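Local coordinates for cystathionine gamma-synthase (Xanthomonas oryzae pv. oryzae KACC 10331, PDB 6LD9), which probably makes cystathionine for methionine biosynthesis with the help of pyridoxal 5'-phosphate, and here holds cystathionine joined to that cofactor as an imine, at residues H347-T352 with I366-L371; P157-L162 with L370-I375. The protein carries 2 engineered substitutions. All blocks are in the same frame, centred on the assembly; numbering follows the deposited sequence.

Contact 1. Residues H347-T352 with I366-L371; sequences HPASMT and ISDGLL. With E9U ((2~{S})-4-[(2~{R})-2-azanyl-3-oxidanyl-3-oxidanylidene-propyl]sulfanyl-2-[(~{E})-[2-methyl-3-oxidanyl-5-(phosphonooxymethyl)pyridin-4-yl]methylideneamino]butanoic acid), chain G.
His-347 leaves the end of strand 344-346 and joins its loop to the turn that leads into strand 370-374. With CG anti to the backbone N (chi1 -179°), the imidazole reaches across so that NE2 donates to Asp-368 O at 2.8 Å. The bond is nearly straight at the hydrogen (164°) and lies close to the ring plane, although the donor stands well above the carbonyl plane of Asp-368. A histidine suits this place because its other nitrogen is used too: ND1 shares a hydrogen bond with Ser-350 OG at 2.8 Å, within its own loop. Phe-49 of the second subunit meets the ring edge-to-face.

The CD of Pro-348, bonded to the amide nitrogen, brings its C-H groups within 3.2 Å of Leu-370 O, while CB packs on Ile-366 CG2 at 4.3 Å and CG approaches Leu-370 CD2. Ala-349, small enough to fit beside the turn, sets its CB 3.9 Å from Asp-368 OD1. Facing them, Ser-367 to Leu-370 form a type I turn, braced by an ST turn in which Ser-367 OG accepts from Gly-369 N; that hydroxyl also bonds Glu-314. At the end of the loop, Thr-352 CG2 comes 3.3 Å from the ligand's carboxylate oxygen OT. With both nitrogens engaged along its edge, the imidazole's rotation is fixed, tying the loop's own fold to the neighbouring turn.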
# COMPACT_ATOMS: atom_id res chain seq x y z
N HIS C 347 -13.79 20.28 -19.81
CA HIS C 347 -14.32 21.63 -20.13
C HIS C 347 -13.71 22.66 -19.17
O HIS C 347 -14.23 22.86 -18.06
CB HIS C 347 -15.85 21.66 -20.02
CG HIS C 347 -16.46 22.98 -20.36
ND1 HIS C 347 -17.02 23.80 -19.39
CD2 HIS C 347 -16.70 23.57 -21.56
CE1 HIS C 347 -17.50 24.87 -19.98
NE2 HIS C 347 -17.33 24.74 -21.30
N PRO C 348 -12.56 23.26 -19.55
CA PRO C 348 -11.78 24.09 -18.63
C PRO C 348 -12.49 25.26 -17.95
O PRO C 348 -12.23 25.54 -16.74
CB PRO C 348 -10.69 24.66 -19.55
CG PRO C 348 -10.48 23.55 -20.56
CD PRO C 348 -11.88 23.07 -20.85
N ALA C 349 -13.37 25.94 -18.70
CA ALA C 349 -14.12 27.10 -18.16
C ALA C 349 -14.88 26.68 -16.88
O ALA C 349 -14.94 27.51 -15.93
CB ALA C 349 -15.06 27.66 -19.22
N SER C 350 -15.47 25.47 -16.89
CA SER C 350 -16.34 24.99 -15.80
C SER C 350 -15.62 23.95 -14.93
O SER C 350 -16.23 23.54 -13.92
CB SER C 350 -17.61 24.48 -16.36
OG SER C 350 -17.49 23.14 -16.67
N MET C 351 -14.36 23.58 -15.22
CA MET C 351 -13.65 22.48 -14.48
C MET C 351 -12.26 22.99 -14.05
O MET C 351 -12.13 23.59 -12.98
CB MET C 351 -13.58 21.16 -15.29
CG MET C 351 -14.96 20.54 -15.63
SD MET C 351 -15.09 19.29 -16.98
CE MET C 351 -14.18 18.04 -16.08
N THR C 352 -11.24 22.84 -14.89
CA THR C 352 -9.82 22.98 -14.49
C THR C 352 -9.47 24.45 -14.26
O THR C 352 -8.41 24.72 -13.64
CB THR C 352 -8.96 22.33 -15.59
OG1 THR C 352 -9.34 22.98 -16.80
CG2 THR C 352 -9.15 20.82 -15.67
N ILE C 366 -9.27 31.55 -23.28
CA ILE C 366 -9.99 30.28 -22.97
C ILE C 366 -11.47 30.58 -23.13
O ILE C 366 -12.06 31.14 -22.23
CB ILE C 366 -9.69 29.85 -21.53
CG1 ILE C 366 -8.21 29.66 -21.21
CG2 ILE C 366 -10.55 28.66 -21.12
CD1 ILE C 366 -7.96 29.34 -19.73
N SER C 367 -12.06 30.21 -24.24
CA SER C 367 -13.50 30.44 -24.48
C SER C 367 -14.29 29.42 -23.67
O SER C 367 -13.67 28.42 -23.22
CB SER C 367 -13.80 30.35 -25.94
OG SER C 367 -14.25 29.06 -26.29
N ASP C 368 -15.59 29.68 -23.52
CA ASP C 368 -16.62 28.82 -22.89
C ASP C 368 -16.92 27.59 -23.76
O ASP C 368 -17.64 26.71 -23.24
CB ASP C 368 -17.88 29.65 -22.58
CG ASP C 368 -17.81 30.67 -21.41
OD1 ASP C 368 -16.71 30.86 -20.73
OD2 ASP C 368 -18.86 31.31 -21.19
N GLY C 369 -16.46 27.48 -25.01
CA GLY C 369 -16.72 26.28 -25.84
C GLY C 369 -15.49 25.36 -25.96
O GLY C 369 -15.47 24.45 -26.79
N LEU C 370 -14.42 25.64 -25.23
CA LEU C 370 -13.17 24.86 -25.39
C LEU C 370 -13.30 23.51 -24.64
O LEU C 370 -13.73 23.49 -23.43
CB LEU C 370 -11.99 25.72 -24.90
CG LEU C 370 -10.60 25.16 -25.20
CD1 LEU C 370 -10.27 25.30 -26.66
CD2 LEU C 370 -9.52 25.82 -24.30
N LEU C 371 -12.99 22.44 -25.38
CA LEU C 371 -12.75 21.04 -24.89
C LEU C 371 -11.27 20.70 -25.01
O LEU C 371 -10.64 21.08 -25.99
CB LEU C 371 -13.60 20.12 -25.74
CG LEU C 371 -15.10 20.35 -25.59
CD1 LEU C 371 -15.86 19.37 -26.46
CD2 LEU C 371 -15.48 20.20 -24.12
N1 E9U G . 0.95 22.70 -13.11
C2 E9U G . 0.16 22.40 -14.20
C3 E9U G . -1.11 21.69 -14.07
N E9U G . -3.62 20.42 -13.58
CA E9U G . -4.88 19.66 -13.47
C E9U G . -5.57 19.79 -14.80
O E9U G . -5.29 20.82 -15.52
CB E9U G . -5.67 20.20 -12.28
CG E9U G . -7.11 19.88 -12.28
SD E9U G . -8.11 21.16 -11.58
CE E9U G . -8.15 21.08 -9.80
CZ E9U G . -9.26 21.41 -8.75
CH E9U G . -8.86 22.62 -7.99
NH E9U G . -10.70 21.32 -9.03
C2A E9U G . 0.61 22.77 -15.60
C4 E9U G . -1.54 21.32 -12.73
C4A E9U G . -2.83 20.64 -12.57
C5 E9U G . -0.61 21.67 -11.64
C5A E9U G . -0.88 21.34 -10.23
C6 E9U G . 0.60 22.35 -11.91
O1P E9U G . -2.82 19.02 -9.20
O2P E9U G . -0.59 17.91 -8.72
O3 E9U G . -1.89 21.44 -15.11
O3P E9U G . -1.20 19.95 -7.48
O4P E9U G . -0.50 19.99 -9.92
OT E9U G . -6.45 18.93 -15.13
OX1 E9U G . -9.65 23.41 -7.54
OX2 E9U G . -7.67 22.81 -7.76
P E9U G . -1.37 19.18 -8.76

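Contact 2. Residues P157-L162 with L370-I375. With E9U ((2~{S})-4-[(2~{R})-2-azanyl-3-oxidanyl-3-oxidanylidene-propyl]sulfanyl-2-[(~{E})-[2-methyl-3-oxidanyl-5-(phosphonooxymethyl)pyridin-4-yl]methylideneamino]butanoic acid), chain G.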
# COMPACT_ATOMS: atom_id res chain seq x y z
N PRO C 157 4.41 23.67 -22.92
CA PRO C 157 3.26 24.32 -23.52
C PRO C 157 2.19 24.59 -22.45
O PRO C 157 2.06 23.85 -21.51
CB PRO C 157 2.63 23.25 -24.44
CG PRO C 157 3.72 22.25 -24.63
CD PRO C 157 4.58 22.30 -23.39
N SER C 158 1.39 25.63 -22.68
CA SER C 158 0.46 26.21 -21.70
C SER C 158 -0.84 25.35 -21.62
O SER C 158 -1.22 24.72 -22.59
CB SER C 158 0.21 27.67 -22.02
OG SER C 158 -0.65 27.88 -23.16
N ASN C 159 -1.49 25.36 -20.48
CA ASN C 159 -2.72 24.60 -20.19
C ASN C 159 -3.85 25.61 -20.18
O ASN C 159 -3.90 26.37 -19.24
CB ASN C 159 -2.54 23.93 -18.83
CG ASN C 159 -3.75 23.19 -18.30
OD1 ASN C 159 -3.65 22.66 -17.17
ND2 ASN C 159 -4.84 23.11 -19.09
N PRO C 160 -4.86 25.57 -21.07
CA PRO C 160 -5.09 24.48 -22.03
C PRO C 160 -5.03 24.82 -23.53
O PRO C 160 -5.45 24.01 -24.32
CB PRO C 160 -6.57 24.26 -21.73
CG PRO C 160 -7.12 25.70 -21.78
CD PRO C 160 -6.03 26.48 -21.05
N LEU C 161 -4.48 25.97 -23.90
CA LEU C 161 -4.38 26.37 -25.33
C LEU C 161 -3.05 25.99 -26.03
O LEU C 161 -2.92 26.26 -27.22
CB LEU C 161 -4.61 27.87 -25.34
CG LEU C 161 -6.08 28.20 -25.13
CD1 LEU C 161 -6.21 29.63 -24.64
CD2 LEU C 161 -6.87 27.95 -26.41
N LEU C 162 -2.15 25.31 -25.34
CA LEU C 162 -0.87 24.77 -25.88
C LEU C 162 -0.03 25.90 -26.54
O LEU C 162 0.53 25.67 -27.58
CB LEU C 162 -1.20 23.65 -26.85
CG LEU C 162 -1.69 22.32 -26.28
CD1 LEU C 162 -0.73 21.76 -25.29
CD2 LEU C 162 -3.04 22.43 -25.65
N LEU C 370 -14.42 25.64 -25.23
CA LEU C 370 -13.17 24.86 -25.39
C LEU C 370 -13.30 23.51 -24.64
O LEU C 370 -13.73 23.49 -23.43
CB LEU C 370 -11.99 25.72 -24.90
CG LEU C 370 -10.60 25.16 -25.20
CD1 LEU C 370 -10.27 25.30 -26.66
CD2 LEU C 370 -9.52 25.82 -24.30
N LEU C 371 -12.99 22.44 -25.38
CA LEU C 371 -12.75 21.04 -24.89
C LEU C 371 -11.27 20.70 -25.01
O LEU C 371 -10.64 21.08 -25.99
CB LEU C 371 -13.60 20.12 -25.74
CG LEU C 371 -15.10 20.35 -25.59
CD1 LEU C 371 -15.86 19.37 -26.46
CD2 LEU C 371 -15.48 20.20 -24.12
N ARG C 372 -10.73 20.06 -23.97
CA ARG C 372 -9.34 19.66 -23.80
C ARG C 372 -9.29 18.12 -23.75
O ARG C 372 -9.92 17.52 -22.90
CB ARG C 372 -8.82 20.26 -22.50
CG ARG C 372 -7.32 20.19 -22.37
CD ARG C 372 -6.78 20.55 -21.03
NE ARG C 372 -7.13 19.56 -20.05
CZ ARG C 372 -6.86 19.66 -18.75
NH1 ARG C 372 -6.23 20.71 -18.27
NH2 ARG C 372 -7.19 18.69 -17.92
N LEU C 373 -8.48 17.49 -24.60
CA LEU C 373 -8.24 16.03 -24.58
C LEU C 373 -6.90 15.75 -23.97
O LEU C 373 -5.95 16.43 -24.29
CB LEU C 373 -8.29 15.50 -26.00
CG LEU C 373 -9.57 15.84 -26.73
CD1 LEU C 373 -9.45 15.36 -28.13
CD2 LEU C 373 -10.77 15.22 -26.04
N SER C 374 -6.89 14.81 -23.04
CA SER C 374 -5.68 14.11 -22.60
C SER C 374 -5.75 12.76 -23.31
O SER C 374 -6.65 11.93 -22.96
CB SER C 374 -5.55 13.99 -21.10
OG SER C 374 -4.35 13.27 -20.74
N ILE C 375 -4.80 12.52 -24.24
CA ILE C 375 -4.90 11.28 -25.04
C ILE C 375 -4.08 10.21 -24.36
O ILE C 375 -2.92 10.46 -24.06
CB ILE C 375 -4.60 11.55 -26.50
CG1 ILE C 375 -5.80 12.36 -26.98
CG2 ILE C 375 -4.43 10.27 -27.33
CD1 ILE C 375 -5.54 13.21 -28.10
N1 E9U G . 0.95 22.70 -13.11
C2 E9U G . 0.16 22.40 -14.20
C3 E9U G . -1.11 21.69 -14.07
N E9U G . -3.62 20.42 -13.58
CA E9U G . -4.88 19.66 -13.47
C E9U G . -5.57 19.79 -14.80
O E9U G . -5.29 20.82 -15.52
CB E9U G . -5.67 20.20 -12.28
CG E9U G . -7.11 19.88 -12.28
SD E9U G . -8.11 21.16 -11.58
CE E9U G . -8.15 21.08 -9.80
CZ E9U G . -9.26 21.41 -8.75
CH E9U G . -8.86 22.62 -7.99
NH E9U G . -10.70 21.32 -9.03
C2A E9U G . 0.61 22.77 -15.60
C4 E9U G . -1.54 21.32 -12.73
C4A E9U G . -2.83 20.64 -12.57
C5 E9U G . -0.61 21.67 -11.64
C5A E9U G . -0.88 21.34 -10.23
C6 E9U G . 0.60 22.35 -11.91
O1P E9U G . -2.82 19.02 -9.20
O2P E9U G . -0.59 17.91 -8.72
O3 E9U G . -1.89 21.44 -15.11
O3P E9U G . -1.20 19.95 -7.48
O4P E9U G . -0.50 19.99 -9.92
OT E9U G . -6.45 18.93 -15.13
OX1 E9U G . -9.65 23.41 -7.54
OX2 E9U G . -7.67 22.81 -7.76
P E9U G . -1.37 19.18 -8.76
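The carboxylate-binding site of a fold-type I pyridoxal-phosphate enzyme is built here, where the loop after strand 151-155 of the seven-stranded sheet meets strand 370-374 of the smaller sheet. Arg-372 on that strand is the central residue. Its first two side-chain torsions are extended and the chain bends at chi3, bringing the guanidinium up to the amino-acid carboxylate next to the imine nitrogen of the ligand. Arg-372 NH1 donates to E9U O and Arg-372 NH2 to E9U OT, each at 2.9 Å and almost straight (168° and 176°). Arginine suits the task because two parallel N-H groups match two carboxylate oxygens, which holds the carboxylate's orientation, while the arginine's positive charge would balance the carboxylate's negative one.

Asn-159 brings its amide to the guanidinium edge near NH1, the two side chains crossing at about a right angle and their planes 42° apart; it also lies beside the ligand. Its backbone N is held by Glu-155. The peptide bond before Pro-160 is cis, and the proline's CB rests 3.8 Å from Arg-372 CD, so the ring packs on the aliphatic part of the arginine. Two residues earlier in the chain, Leu-370 packs against the loop through one methyl: its CD2 reaches Leu-161 CD2 at 4.0 Å and Pro-160 CG at 3.5 Å.

Strand 370-374 serves both contacts, and Leu-370 belongs to each, meeting Pro-348 in contact 1 and Pro-160 in contact 2. Contact 2 is wholly buried, its centre about 12 Å from the centre of the chain, and joins the large-sheet side of the fold to the smaller sheet. Contact 1, its centre about 18 Å from that point, is mostly buried but has Asp-368 exposed, and it stays beside the smaller sheet. Its main polar bond runs from an imidazole to a backbone carbonyl, whereas contact 2 sets an arginine against a ligand carboxylate. The two are packed together: Ile-366 CD1 lies 3.7 Å from Pro-160 CD, and Thr-352 CG2 sits 3.7 Å from Arg-372 NH2, the second pair beside the E9U carboxylate.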